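Local atomic coordinates of transglutaminase-like enzymes, putative cysteine protease (Cytophaga hutchinsonii, PDB entry 3ISR), a protein that is a putative cysteine protease of the transglutaminase-like superfamily, probably cleaving or transferring amide bonds by way of a papain-like active-site cysteine. Residues L187-C192 against I197-F202; N141-V146 against I227-T232; M12-H17 against G239-A244. All blocks are in the same frame, centred on the assembly; numbering follows the deposited sequence.

Followed from the N terminus, the chain lays down the first half of contact 3 at 12-17, in the bacterial transglutaminase N-terminal domain, and leaves it open for 221 residues. Contact 2 begins at 141-146, and contact 1 is made and finished between 187 and 202 with a linker of four residues. The return 227-232 then closes contact 2, and 239-244 closes contact 3. The three loops thus lie one within another and none cross. Contacts 1 and 2 pack helices 181-194 and 142-156 on one four-stranded sheet, meeting where Cys-192 touches Val-146; contact 3 joins the edge strand 240-246 of that sheet to the N-terminal strand 12-24.

Contact 1 (L187-C192 against I197-F202); sequences LGIALC and IPARYF
Ile-189 and Cys-192, one helical turn apart, turn toward the start of the strand that follows their helix, and the contact they make shows how a helix and the next strand fold back on each other across a tight connection. Its polar part is a single backbone bond: Ile-197 N donates to Cys-192 O at 3.0 Å, with an N-H...O angle of 153°. The donor stands well above the carbonyl plane, and the bond spans five residues, one more than a regular helical step, so it ties the emerging chain to the last part of the helix.

The remainder is apolar. Cys-192 CB meets Ala-199 CB at 3.7 Å, a close approach of two small groups that brings the backbones near. Ile-189 spreads its branches over Ala-199, Arg-200 and Tyr-201. Its CG2 lies 4.0 Å from Ala-199 CB, while CG1, set beside the backbone N (chi1 -69°), runs along the Arg-200 carbonyl and carries CD1 outward. That methyl settles against the main chain, 3.6 Å from Tyr-201 CA, and also meets Tyr-201 CB at 3.8 Å. It lies at the edge of the Tyr-201 ring, near its plane.

Helix 187-192 and strand 199-202 run almost exactly antiparallel, at 171°, with axes 7.7 Å apart. Ile-189 also touches Phe-218 of strand 215-222, so the helix covers more than one strand of the sheet, and its Leu-187 and Ala-190 pack on helix 170-176. Arg-200 leaves its strand on the far side from the helix; its guanidinium forms a salt bridge with Glu-219 and a cation-pi contact with Trp-226. Strand 199-206 thus runs between strands 215-222 and 240-246 in the sheet, with helix 181-194 packed on one face.

Contact 2 (N141-V146 against I227-T232); sequences NVYSKV and IIFDAT
Val-146 sets its CG1 methyl squarely on the ring of Phe-229, an instructive case of a CH-pi contact between helix and sheet. The methyl is 3.5 Å from the ring centroid and only 9° off the normal, and its place anti to the backbone N (chi1 -176°) aims it there. Tyr-143, one turn earlier, brings its CE1 to 3.6 Å from Phe-229 CZ; the two rings meet obliquely, with planes at 40°, and Tyr-282 also meets the phenylalanine. Here the packing is tight.

Toward the helix start it slackens. Ile-227 offers CG2 alone, at the edge of the Tyr-143 ring and 4.3 Å from CE1, and the partly exposed Ser-144 points away from the strand.

Just past the strand, Asp-230 OD1 receives two bonds from one face of its carboxylate, from Thr-232 N at 3.0 Å and Thr-232 OG1 at 2.7 Å; the first closes an Asx turn. OD2 is left to bind His-215 NE2, while Thr-232 touches Cys-181 at the start of helix 181-194. Such a grouping is consistent with the Cys-His-Asp catalytic triad of the transglutaminase-like, papain-related fold.

Contact 3 (M12-H17 against G239-A244); sequences MKFKIH and GLVKIA
The ring of Phe-14 is the one flat group that carries this contact, and Val-241 and Gly-239 both reach it obliquely, neither squarely over a face nor in line with an edge. Val-241 takes the near end: its CG2 methyl lies 3.6 Å from Phe-14 CD2 and 3.9 Å from Phe-14 CB. Gly-239 takes the far end, its CA 4.0 Å from Phe-14 CZ, so the ring reaches the backbone itself just ahead of strand 240-244. The Phe-14 side chain also touches Thr-90 of strand 78-96 and Cys-270 and Ser-272 of strand 261-272, from its own sheet.

The forked side chain of Val-241 serves two residues of the other strand. Its chi1 of 176°, with CG1 anti to the backbone N, turns CG2 to Phe-14 and CG1 to Ile-16, whose CD1 stands 4.2 Å off in a looser touch. Phe-14 and Ile-16, two residues apart, point to the same side of their strand, while Lys-13 before them and Lys-15 between them point away, the alternation that gives a sheet one apolar and one polar surface. With only an alanine methyl at Phe-14, Val-241 CG2 and Gly-239 CA are likely to lose their aromatic partner, leaving a gap between the two strands.

The backbones do not pair. Phe-14 and Ile-16 bond through their main chain to Val-88 and Ala-86 of strand 78-96, and strand 240-246 belongs to the sheet of strand 199-206, against which Ile-243 and Ala-244 form a classic beta bulge at Thr-203. Two sheets therefore meet through side chains and, at Gly-239, through a side chain against main chain: what joins them here is van der Waals packing of buried apolar groups, dependent on fit rather than on charge.

Contact 1 (L187-C192 against I197-F202)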
ATOM      1  N   LEU B 187      10.801   1.444 -12.391  1.00 15.72           N
ATOM      2  CA  LEU B 187      11.328   0.300 -11.663  1.00 16.15           C
ATOM      3  C   LEU B 187      12.855   0.115 -11.792  1.00 16.27           C
ATOM      4  O   LEU B 187      13.537  -0.152 -10.800  1.00 15.62           O
ATOM      5  CB  LEU B 187      10.576  -0.982 -12.046  1.00 16.65           C
ATOM      6  CG  LEU B 187      11.003  -2.242 -11.291  1.00 17.37           C
ATOM      7  CD1 LEU B 187      10.824  -2.015  -9.749  1.00 16.59           C
ATOM      8  CD2 LEU B 187      10.167  -3.443 -11.782  1.00 14.53           C
ATOM      9  N   GLY B 188      13.396   0.321 -12.982  1.00 15.78           N
ATOM     10  CA  GLY B 188      14.857   0.309 -13.169  1.00 16.45           C
ATOM     11  C   GLY B 188      15.518   1.369 -12.294  1.00 16.36           C
ATOM     12  O   GLY B 188      16.518   1.099 -11.631  1.00 16.16           O
ATOM     13  N   ILE B 189      14.940   2.568 -12.276  1.00 16.12           N
ATOM     14  CA  ILE B 189      15.491   3.679 -11.469  1.00 15.46           C
ATOM     15  C   ILE B 189      15.471   3.308  -9.995  1.00 15.87           C
ATOM     16  O   ILE B 189      16.482   3.454  -9.297  1.00 14.83           O
ATOM     17  CB  ILE B 189      14.685   4.974 -11.672  1.00 16.93           C
ATOM     18  CG1 ILE B 189      14.900   5.522 -13.082  1.00 14.92           C
ATOM     19  CG2 ILE B 189      15.112   6.045 -10.654  1.00 15.27           C
ATOM     20  CD1 ILE B 189      13.791   6.466 -13.523  1.00 16.40           C
ATOM     21  N   ALA B 190      14.336   2.797  -9.521  1.00 14.73           N
ATOM     22  CA  ALA B 190      14.230   2.465  -8.101  1.00 15.23           C
ATOM     23  C   ALA B 190      15.247   1.422  -7.700  1.00 14.59           C
ATOM     24  O   ALA B 190      15.868   1.543  -6.660  1.00 15.13           O
ATOM     25  CB  ALA B 190      12.811   1.984  -7.743  1.00 14.56           C
ATOM     26  N   LEU B 191      15.390   0.380  -8.513  1.00 15.49           N
ATOM     27  CA  LEU B 191      16.335  -0.690  -8.193  1.00 16.00           C
ATOM     28  C   LEU B 191      17.779  -0.220  -8.245  1.00 15.75           C
ATOM     29  O   LEU B 191      18.582  -0.616  -7.405  1.00 16.12           O
ATOM     30  CB  LEU B 191      16.086  -1.915  -9.092  1.00 15.52           C
ATOM     31  CG  LEU B 191      14.749  -2.646  -8.859  1.00 15.97           C
ATOM     32  CD1 LEU B 191      14.460  -3.606 -10.013  1.00 14.67           C
ATOM     33  CD2 LEU B 191      14.723  -3.405  -7.505  1.00 16.18           C
ATOM     34  N   CYS B 192      18.114   0.653  -9.200  1.00 16.17           N
ATOM     35  CA  CYS B 192      19.462   1.261  -9.218  1.00 15.35           C
ATOM     36  C   CYS B 192      19.743   2.064  -7.962  1.00 15.59           C
ATOM     37  O   CYS B 192      20.770   1.881  -7.316  1.00 13.88           O
ATOM     38  CB  CYS B 192      19.623   2.210 -10.388  1.00 15.79           C
ATOM     39  SG  CYS B 192      19.863   1.402 -11.956  1.00 19.41           S
ATOM     40  N   ILE B 197      23.267   3.491  -6.854  1.00 15.60           N
ATOM     41  CA  ILE B 197      23.708   3.889  -8.193  1.00 15.57           C
ATOM     42  C   ILE B 197      22.788   5.037  -8.622  1.00 15.35           C
ATOM     43  O   ILE B 197      21.569   4.859  -8.647  1.00 16.22           O
ATOM     44  CB  ILE B 197      23.586   2.697  -9.184  1.00 15.31           C
ATOM     45  CG1 ILE B 197      24.453   1.529  -8.719  1.00 15.44           C
ATOM     46  CG2 ILE B 197      23.982   3.099 -10.636  1.00 16.01           C
ATOM     47  CD1 ILE B 197      24.076   0.192  -9.385  1.00 18.55           C
ATOM     48  N   PRO B 198      23.345   6.222  -8.944  1.00 15.21           N
ATOM     49  CA  PRO B 198      22.435   7.300  -9.310  1.00 14.34           C
ATOM     50  C   PRO B 198      21.684   6.968 -10.593  1.00 14.58           C
ATOM     51  O   PRO B 198      22.258   6.391 -11.512  1.00 14.83           O
ATOM     52  CB  PRO B 198      23.351   8.521  -9.504  1.00 14.90           C
ATOM     53  CG  PRO B 198      24.673   8.139  -8.847  1.00 15.33           C
ATOM     54  CD  PRO B 198      24.758   6.637  -8.967  1.00 14.73           C
ATOM     55  N   ALA B 199      20.396   7.296 -10.646  1.00 14.00           N
ATOM     56  CA  ALA B 199      19.614   6.991 -11.858  1.00 14.62           C
ATOM     57  C   ALA B 199      18.558   8.044 -12.068  1.00 14.40           C
ATOM     58  O   ALA B 199      18.075   8.629 -11.100  1.00 14.90           O
ATOM     59  CB  ALA B 199      18.976   5.622 -11.750  1.00 15.00           C
ATOM     60  N   ARG B 200      18.201   8.299 -13.329  1.00 14.14           N
ATOM     61  CA  ARG B 200      17.210   9.313 -13.604  1.00 13.22           C
ATOM     62  C   ARG B 200      16.270   8.861 -14.733  1.00 12.31           C
ATOM     63  O   ARG B 200      16.587   7.955 -15.504  1.00 12.94           O
ATOM     64  CB  ARG B 200      17.880  10.652 -13.954  1.00 13.91           C
ATOM     65  CG  ARG B 200      18.683  10.611 -15.293  1.00 16.18           C
ATOM     66  CD  ARG B 200      19.439  11.917 -15.540  1.00 18.30           C
ATOM     67  NE  ARG B 200      19.950  11.953 -16.910  1.00 17.54           N
ATOM     68  CZ  ARG B 200      20.779  12.873 -17.387  1.00 20.07           C
ATOM     69  NH1 ARG B 200      21.218  13.866 -16.614  1.00 18.33           N
ATOM     70  NH2 ARG B 200      21.168  12.808 -18.656  1.00 19.03           N
ATOM     71  N   TYR B 201      15.134   9.524 -14.808  1.00  8.71           N
ATOM     72  CA  TYR B 201      14.095   9.227 -15.774  1.00  7.65           C
ATOM     73  C   TYR B 201      14.373   9.965 -17.092  1.00  7.05           C
ATOM     74  O   TYR B 201      14.784  11.126 -17.080  1.00  6.42           O
ATOM     75  CB  TYR B 201      12.800   9.718 -15.143  1.00  7.32           C
ATOM     76  CG  TYR B 201      11.510   9.382 -15.840  1.00  7.69           C
ATOM     77  CD1 TYR B 201      10.974   8.101 -15.759  1.00  6.88           C
ATOM     78  CD2 TYR B 201      10.777  10.379 -16.490  1.00  8.72           C
ATOM     79  CE1 TYR B 201       9.745   7.799 -16.346  1.00  6.98           C
ATOM     80  CE2 TYR B 201       9.550  10.087 -17.097  1.00  8.74           C
ATOM     81  CZ  TYR B 201       9.054   8.785 -17.013  1.00  7.44           C
ATOM     82  OH  TYR B 201       7.849   8.455 -17.577  1.00  6.34           O
ATOM     83  N   PHE B 202      14.135   9.284 -18.214  1.00  6.00           N
ATOM     84  CA  PHE B 202      14.391   9.832 -19.555  1.00  6.63           C
ATOM     85  C   PHE B 202      13.109   9.680 -20.382  1.00  5.40           C
ATOM     86  O   PHE B 202      12.545   8.594 -20.451  1.00  4.81           O
ATOM     87  CB  PHE B 202      15.559   9.046 -20.187  1.00  6.58           C
ATOM     88  CG  PHE B 202      15.886   9.430 -21.640  1.00  8.92           C
ATOM     89  CD1 PHE B 202      17.049  10.120 -21.941  1.00 10.50           C
ATOM     90  CD2 PHE B 202      15.046   9.063 -22.681  1.00  9.42           C
ATOM     91  CE1 PHE B 202      17.370  10.462 -23.280  1.00 10.56           C
ATOM     92  CE2 PHE B 202      15.354   9.396 -24.023  1.00  9.86           C
ATOM     93  CZ  PHE B 202      16.528  10.096 -24.304  1.00  9.70           C
TER

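Contact 2 (N141-V146 against I227-T232)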
ATOM      1  N   ASN B 141      30.474  -5.609 -11.001  1.00 12.30           N
ATOM      2  CA  ASN B 141      30.702  -4.288 -11.583  1.00 12.00           C
ATOM      3  C   ASN B 141      29.409  -3.534 -11.892  1.00 11.94           C
ATOM      4  O   ASN B 141      28.416  -4.127 -12.318  1.00 11.74           O
ATOM      5  CB  ASN B 141      31.662  -4.327 -12.787  1.00 11.97           C
ATOM      6  CG  ASN B 141      30.976  -4.679 -14.105  1.00 11.66           C
ATOM      7  OD1 ASN B 141      31.056  -5.815 -14.561  1.00 13.38           O
ATOM      8  ND2 ASN B 141      30.337  -3.700 -14.735  1.00 10.80           N
ATOM      9  N   VAL B 142      29.454  -2.224 -11.665  1.00 11.55           N
ATOM     10  CA  VAL B 142      28.291  -1.361 -11.745  1.00 11.38           C
ATOM     11  C   VAL B 142      27.513  -1.502 -13.054  1.00 12.03           C
ATOM     12  O   VAL B 142      26.291  -1.643 -13.030  1.00 11.12           O
ATOM     13  CB  VAL B 142      28.663   0.119 -11.474  1.00 11.19           C
ATOM     14  CG1 VAL B 142      27.439   1.002 -11.552  1.00  9.41           C
ATOM     15  CG2 VAL B 142      29.337   0.261 -10.098  1.00 10.28           C
ATOM     16  N   TYR B 143      28.208  -1.465 -14.191  1.00 13.49           N
ATOM     17  CA  TYR B 143      27.512  -1.572 -15.465  1.00 14.46           C
ATOM     18  C   TYR B 143      26.757  -2.892 -15.530  1.00 15.48           C
ATOM     19  O   TYR B 143      25.570  -2.922 -15.866  1.00 15.51           O
ATOM     20  CB  TYR B 143      28.461  -1.455 -16.661  1.00 14.88           C
ATOM     21  CG  TYR B 143      27.727  -1.700 -17.968  1.00 14.81           C
ATOM     22  CD1 TYR B 143      26.971  -0.685 -18.569  1.00 14.61           C
ATOM     23  CD2 TYR B 143      27.743  -2.957 -18.571  1.00 14.97           C
ATOM     24  CE1 TYR B 143      26.267  -0.918 -19.744  1.00 15.26           C
ATOM     25  CE2 TYR B 143      27.046  -3.198 -19.745  1.00 15.79           C
ATOM     26  CZ  TYR B 143      26.316  -2.179 -20.325  1.00 16.96           C
ATOM     27  OH  TYR B 143      25.642  -2.430 -21.491  1.00 18.35           O
ATOM     28  N   SER B 144      27.445  -3.982 -15.203  1.00 15.99           N
ATOM     29  CA  SER B 144      26.807  -5.299 -15.225  1.00 17.13           C
ATOM     30  C   SER B 144      25.628  -5.378 -14.259  1.00 17.19           C
ATOM     31  O   SER B 144      24.611  -6.025 -14.546  1.00 17.40           O
ATOM     32  CB  SER B 144      27.825  -6.397 -14.941  1.00 17.17           C
ATOM     33  OG  SER B 144      28.725  -6.486 -16.029  1.00 17.58           O
ATOM     34  N   LYS B 145      25.747  -4.699 -13.129  1.00 16.61           N
ATOM     35  CA  LYS B 145      24.645  -4.642 -12.206  1.00 16.54           C
ATOM     36  C   LYS B 145      23.403  -3.975 -12.820  1.00 15.81           C
ATOM     37  O   LYS B 145      22.301  -4.506 -12.715  1.00 15.13           O
ATOM     38  CB  LYS B 145      25.071  -3.907 -10.947  1.00 17.49           C
ATOM     39  CG  LYS B 145      24.216  -4.241  -9.776  1.00 18.46           C
ATOM     40  CD  LYS B 145      25.083  -4.749  -8.656  1.00 20.61           C
ATOM     41  CE  LYS B 145      25.668  -3.632  -7.873  1.00 21.28           C
ATOM     42  NZ  LYS B 145      26.725  -4.204  -7.006  1.00 22.85           N
ATOM     43  N   VAL B 146      23.578  -2.829 -13.475  1.00 14.86           N
ATOM     44  CA  VAL B 146      22.430  -2.134 -14.086  1.00 14.57           C
ATOM     45  C   VAL B 146      21.853  -2.926 -15.255  1.00 15.00           C
ATOM     46  O   VAL B 146      20.633  -2.989 -15.460  1.00 14.77           O
ATOM     47  CB  VAL B 146      22.762  -0.690 -14.520  1.00 14.66           C
ATOM     48  CG1 VAL B 146      21.496   0.026 -15.051  1.00 13.63           C
ATOM     49  CG2 VAL B 146      23.327   0.103 -13.344  1.00 14.36           C
ATOM     50  N   ILE B 227      24.454   6.580 -18.627  1.00 13.77           N
ATOM     51  CA  ILE B 227      24.358   5.506 -19.589  1.00 13.22           C
ATOM     52  C   ILE B 227      22.882   5.148 -19.690  1.00 13.37           C
ATOM     53  O   ILE B 227      22.244   4.904 -18.670  1.00 12.88           O
ATOM     54  CB  ILE B 227      25.133   4.252 -19.137  1.00 13.06           C
ATOM     55  CG1 ILE B 227      26.622   4.564 -18.834  1.00 11.64           C
ATOM     56  CG2 ILE B 227      25.002   3.123 -20.179  1.00 14.21           C
ATOM     57  CD1 ILE B 227      27.441   5.146 -20.019  1.00 12.83           C
ATOM     58  N   ILE B 228      22.368   5.078 -20.913  1.00 13.68           N
ATOM     59  CA  ILE B 228      20.953   4.811 -21.133  1.00 14.51           C
ATOM     60  C   ILE B 228      20.592   3.325 -21.127  1.00 14.82           C
ATOM     61  O   ILE B 228      21.348   2.481 -21.624  1.00 14.55           O
ATOM     62  CB  ILE B 228      20.451   5.505 -22.430  1.00 15.05           C
ATOM     63  CG1 ILE B 228      18.910   5.575 -22.410  1.00 16.73           C
ATOM     64  CG2 ILE B 228      20.990   4.818 -23.685  1.00 15.87           C
ATOM     65  CD1 ILE B 228      18.347   6.828 -23.056  1.00 19.29           C
ATOM     66  N   PHE B 229      19.423   3.004 -20.568  1.00 14.85           N
ATOM     67  CA  PHE B 229      18.945   1.615 -20.471  1.00 14.83           C
ATOM     68  C   PHE B 229      17.446   1.600 -20.715  1.00 15.61           C
ATOM     69  O   PHE B 229      16.760   2.547 -20.364  1.00 15.56           O
ATOM     70  CB  PHE B 229      19.185   1.045 -19.075  1.00 14.98           C
ATOM     71  CG  PHE B 229      20.632   0.826 -18.747  1.00 14.91           C
ATOM     72  CD1 PHE B 229      21.227  -0.409 -18.970  1.00 15.27           C
ATOM     73  CD2 PHE B 229      21.397   1.860 -18.208  1.00 15.78           C
ATOM     74  CE1 PHE B 229      22.589  -0.617 -18.662  1.00 17.31           C
ATOM     75  CE2 PHE B 229      22.756   1.673 -17.911  1.00 14.81           C
ATOM     76  CZ  PHE B 229      23.350   0.433 -18.137  1.00 15.28           C
ATOM     77  N   ASP B 230      16.926   0.517 -21.277  1.00 15.09           N
ATOM     78  CA  ASP B 230      15.492   0.449 -21.548  1.00 15.65           C
ATOM     79  C   ASP B 230      15.039  -0.983 -21.391  1.00 15.49           C
ATOM     80  O   ASP B 230      15.223  -1.791 -22.291  1.00 16.31           O
ATOM     81  CB  ASP B 230      15.179   0.968 -22.965  1.00 15.70           C
ATOM     82  CG  ASP B 230      13.716   0.831 -23.344  1.00 16.52           C
ATOM     83  OD1 ASP B 230      12.873   0.477 -22.500  1.00 17.85           O
ATOM     84  OD2 ASP B 230      13.392   1.059 -24.531  1.00 20.39           O
ATOM     85  N   ALA B 231      14.442  -1.285 -20.244  1.00 15.36           N
ATOM     86  CA  ALA B 231      14.018  -2.637 -19.931  1.00 15.17           C
ATOM     87  C   ALA B 231      12.852  -3.135 -20.767  1.00 14.92           C
ATOM     88  O   ALA B 231      12.570  -4.334 -20.735  1.00 15.47           O
ATOM     89  CB  ALA B 231      13.709  -2.784 -18.432  1.00 15.17           C
ATOM     90  N   THR B 232      12.184  -2.262 -21.526  1.00 14.63           N
ATOM     91  CA  THR B 232      11.111  -2.754 -22.420  1.00 15.27           C
ATOM     92  C   THR B 232      11.675  -3.474 -23.636  1.00 15.89           C
ATOM     93  O   THR B 232      10.987  -4.286 -24.252  1.00 16.73           O
ATOM     94  CB  THR B 232      10.159  -1.639 -22.955  1.00 15.53           C
ATOM     95  OG1 THR B 232      10.874  -0.781 -23.858  1.00 14.46           O
ATOM     96  CG2 THR B 232       9.542  -0.827 -21.804  1.00 14.62           C
TER

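Contact 3 (M12-H17 against G239-A244)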
HETATM    1  N   MSE B  12      23.152  12.248 -35.849  1.00 21.27           N
HETATM    2  CA  MSE B  12      21.965  11.493 -36.229  1.00 21.33           C
HETATM    3  C   MSE B  12      20.844  12.490 -36.453  1.00 20.03           C
HETATM    4  O   MSE B  12      20.565  13.304 -35.584  1.00 19.79           O
HETATM    5  CB  MSE B  12      21.571  10.530 -35.102  1.00 22.22           C
HETATM    6  CG  MSE B  12      22.726   9.745 -34.514  1.00 25.25           C
HETATM    7 SE   MSE B  12      23.418   8.488 -35.856  1.00 34.06          SE
HETATM    8  CE  MSE B  12      22.068   7.079 -35.634  1.00 29.55           C
ATOM      9  N   LYS B  13      20.209  12.431 -37.617  1.00 18.93           N
ATOM     10  CA  LYS B  13      19.131  13.369 -37.948  1.00 17.91           C
ATOM     11  C   LYS B  13      17.765  12.697 -37.892  1.00 17.15           C
ATOM     12  O   LYS B  13      17.589  11.588 -38.398  1.00 17.16           O
ATOM     13  CB  LYS B  13      19.367  14.030 -39.322  1.00 17.87           C
ATOM     14  N   PHE B  14      16.808  13.376 -37.257  1.00 16.06           N
ATOM     15  CA  PHE B  14      15.443  12.885 -37.134  1.00 15.34           C
ATOM     16  C   PHE B  14      14.408  13.956 -37.440  1.00 14.64           C
ATOM     17  O   PHE B  14      14.642  15.154 -37.228  1.00 14.48           O
ATOM     18  CB  PHE B  14      15.190  12.356 -35.709  1.00 15.39           C
ATOM     19  CG  PHE B  14      16.061  11.216 -35.334  1.00 14.86           C
ATOM     20  CD1 PHE B  14      15.685   9.915 -35.638  1.00 15.43           C
ATOM     21  CD2 PHE B  14      17.276  11.441 -34.695  1.00 15.46           C
ATOM     22  CE1 PHE B  14      16.507   8.850 -35.299  1.00 17.71           C
ATOM     23  CE2 PHE B  14      18.107  10.389 -34.361  1.00 16.00           C
ATOM     24  CZ  PHE B  14      17.722   9.089 -34.661  1.00 17.29           C
ATOM     25  N   LYS B  15      13.247  13.515 -37.899  1.00 14.11           N
ATOM     26  CA  LYS B  15      12.081  14.382 -37.958  1.00 14.57           C
ATOM     27  C   LYS B  15      11.142  13.896 -36.872  1.00 14.63           C
ATOM     28  O   LYS B  15      10.842  12.697 -36.805  1.00 15.19           O
ATOM     29  CB  LYS B  15      11.378  14.310 -39.323  1.00 13.76           C
ATOM     30  N   ILE B  16      10.693  14.802 -36.011  1.00 14.29           N
ATOM     31  CA  ILE B  16       9.796  14.405 -34.914  1.00 14.41           C
ATOM     32  C   ILE B  16       8.483  15.174 -34.987  1.00 14.30           C
ATOM     33  O   ILE B  16       8.444  16.320 -35.442  1.00 14.03           O
ATOM     34  CB  ILE B  16      10.444  14.563 -33.508  1.00 13.99           C
ATOM     35  CG1 ILE B  16      10.851  16.014 -33.248  1.00 15.00           C
ATOM     36  CG2 ILE B  16      11.609  13.579 -33.334  1.00 13.96           C
ATOM     37  CD1 ILE B  16      11.416  16.255 -31.824  1.00 14.42           C
ATOM     38  N   HIS B  17       7.414  14.518 -34.555  1.00 14.12           N
ATOM     39  CA  HIS B  17       6.100  15.147 -34.517  1.00 13.93           C
ATOM     40  C   HIS B  17       5.244  14.553 -33.415  1.00 13.58           C
ATOM     41  O   HIS B  17       5.224  13.336 -33.217  1.00 12.79           O
ATOM     42  CB  HIS B  17       5.363  14.986 -35.852  1.00 14.06           C
ATOM     43  CG  HIS B  17       3.972  15.552 -35.835  1.00 15.92           C
ATOM     44  ND1 HIS B  17       2.854  14.775 -35.623  1.00 17.54           N
ATOM     45  CD2 HIS B  17       3.523  16.824 -35.979  1.00 16.26           C
ATOM     46  CE1 HIS B  17       1.775  15.540 -35.655  1.00 18.25           C
ATOM     47  NE2 HIS B  17       2.153  16.789 -35.864  1.00 18.16           N
ATOM     48  N   GLY B 239      18.079   5.397 -31.512  1.00 14.51           N
ATOM     49  CA  GLY B 239      16.952   6.046 -32.187  1.00 14.72           C
ATOM     50  C   GLY B 239      16.160   7.039 -31.339  1.00 15.56           C
ATOM     51  O   GLY B 239      15.116   7.522 -31.770  1.00 15.74           O
ATOM     52  N   LEU B 240      16.667   7.362 -30.146  1.00 14.72           N
ATOM     53  CA  LEU B 240      15.961   8.253 -29.216  1.00 15.53           C
ATOM     54  C   LEU B 240      16.286   9.727 -29.376  1.00 15.41           C
ATOM     55  O   LEU B 240      17.445  10.116 -29.513  1.00 16.59           O
ATOM     56  CB  LEU B 240      16.234   7.844 -27.766  1.00 14.47           C
ATOM     57  CG  LEU B 240      15.662   6.496 -27.336  1.00 15.93           C
ATOM     58  CD1 LEU B 240      16.358   6.013 -26.042  1.00 13.14           C
ATOM     59  CD2 LEU B 240      14.154   6.576 -27.129  1.00 16.85           C
ATOM     60  N   VAL B 241      15.248  10.548 -29.345  1.00 15.17           N
ATOM     61  CA  VAL B 241      15.417  11.994 -29.313  1.00 14.61           C
ATOM     62  C   VAL B 241      14.888  12.483 -27.978  1.00 14.03           C
ATOM     63  O   VAL B 241      13.706  12.273 -27.661  1.00 13.52           O
ATOM     64  CB  VAL B 241      14.679  12.661 -30.486  1.00 14.98           C
ATOM     65  CG1 VAL B 241      14.769  14.172 -30.388  1.00 16.29           C
ATOM     66  CG2 VAL B 241      15.269  12.163 -31.815  1.00 14.26           C
ATOM     67  N   LYS B 242      15.754  13.137 -27.203  1.00 13.26           N
ATOM     68  CA  LYS B 242      15.451  13.469 -25.817  1.00 13.21           C
ATOM     69  C   LYS B 242      14.459  14.603 -25.677  1.00 13.08           C
ATOM     70  O   LYS B 242      14.621  15.669 -26.270  1.00 13.74           O
ATOM     71  CB  LYS B 242      16.724  13.854 -25.052  1.00 13.07           C
ATOM     72  CG  LYS B 242      16.458  14.140 -23.559  1.00 14.37           C
ATOM     73  CD  LYS B 242      17.700  14.717 -22.865  1.00 16.94           C
ATOM     74  CE  LYS B 242      18.766  13.653 -22.647  1.00 19.47           C
ATOM     75  NZ  LYS B 242      20.004  14.160 -21.950  1.00 19.73           N
ATOM     76  N   ILE B 243      13.463  14.377 -24.841  1.00 12.24           N
ATOM     77  CA  ILE B 243      12.552  15.427 -24.435  1.00 12.18           C
ATOM     78  C   ILE B 243      12.946  15.929 -23.064  1.00 11.94           C
ATOM     79  O   ILE B 243      13.214  17.124 -22.899  1.00 12.24           O
ATOM     80  CB  ILE B 243      11.097  14.925 -24.425  1.00 12.21           C
ATOM     81  CG1 ILE B 243      10.639  14.704 -25.860  1.00 12.31           C
ATOM     82  CG2 ILE B 243      10.163  15.921 -23.699  1.00 11.32           C
ATOM     83  CD1 ILE B 243       9.426  13.775 -25.953  1.00 17.04           C
ATOM     84  N   ALA B 244      12.961  15.035 -22.070  1.00 11.76           N
ATOM     85  CA  ALA B 244      13.366  15.441 -20.732  1.00 12.04           C
ATOM     86  C   ALA B 244      14.105  14.364 -19.967  1.00 12.58           C
ATOM     87  O   ALA B 244      14.042  13.176 -20.307  1.00 13.39           O
ATOM     88  CB  ALA B 244      12.140  15.894 -19.918  1.00 12.53           C
TER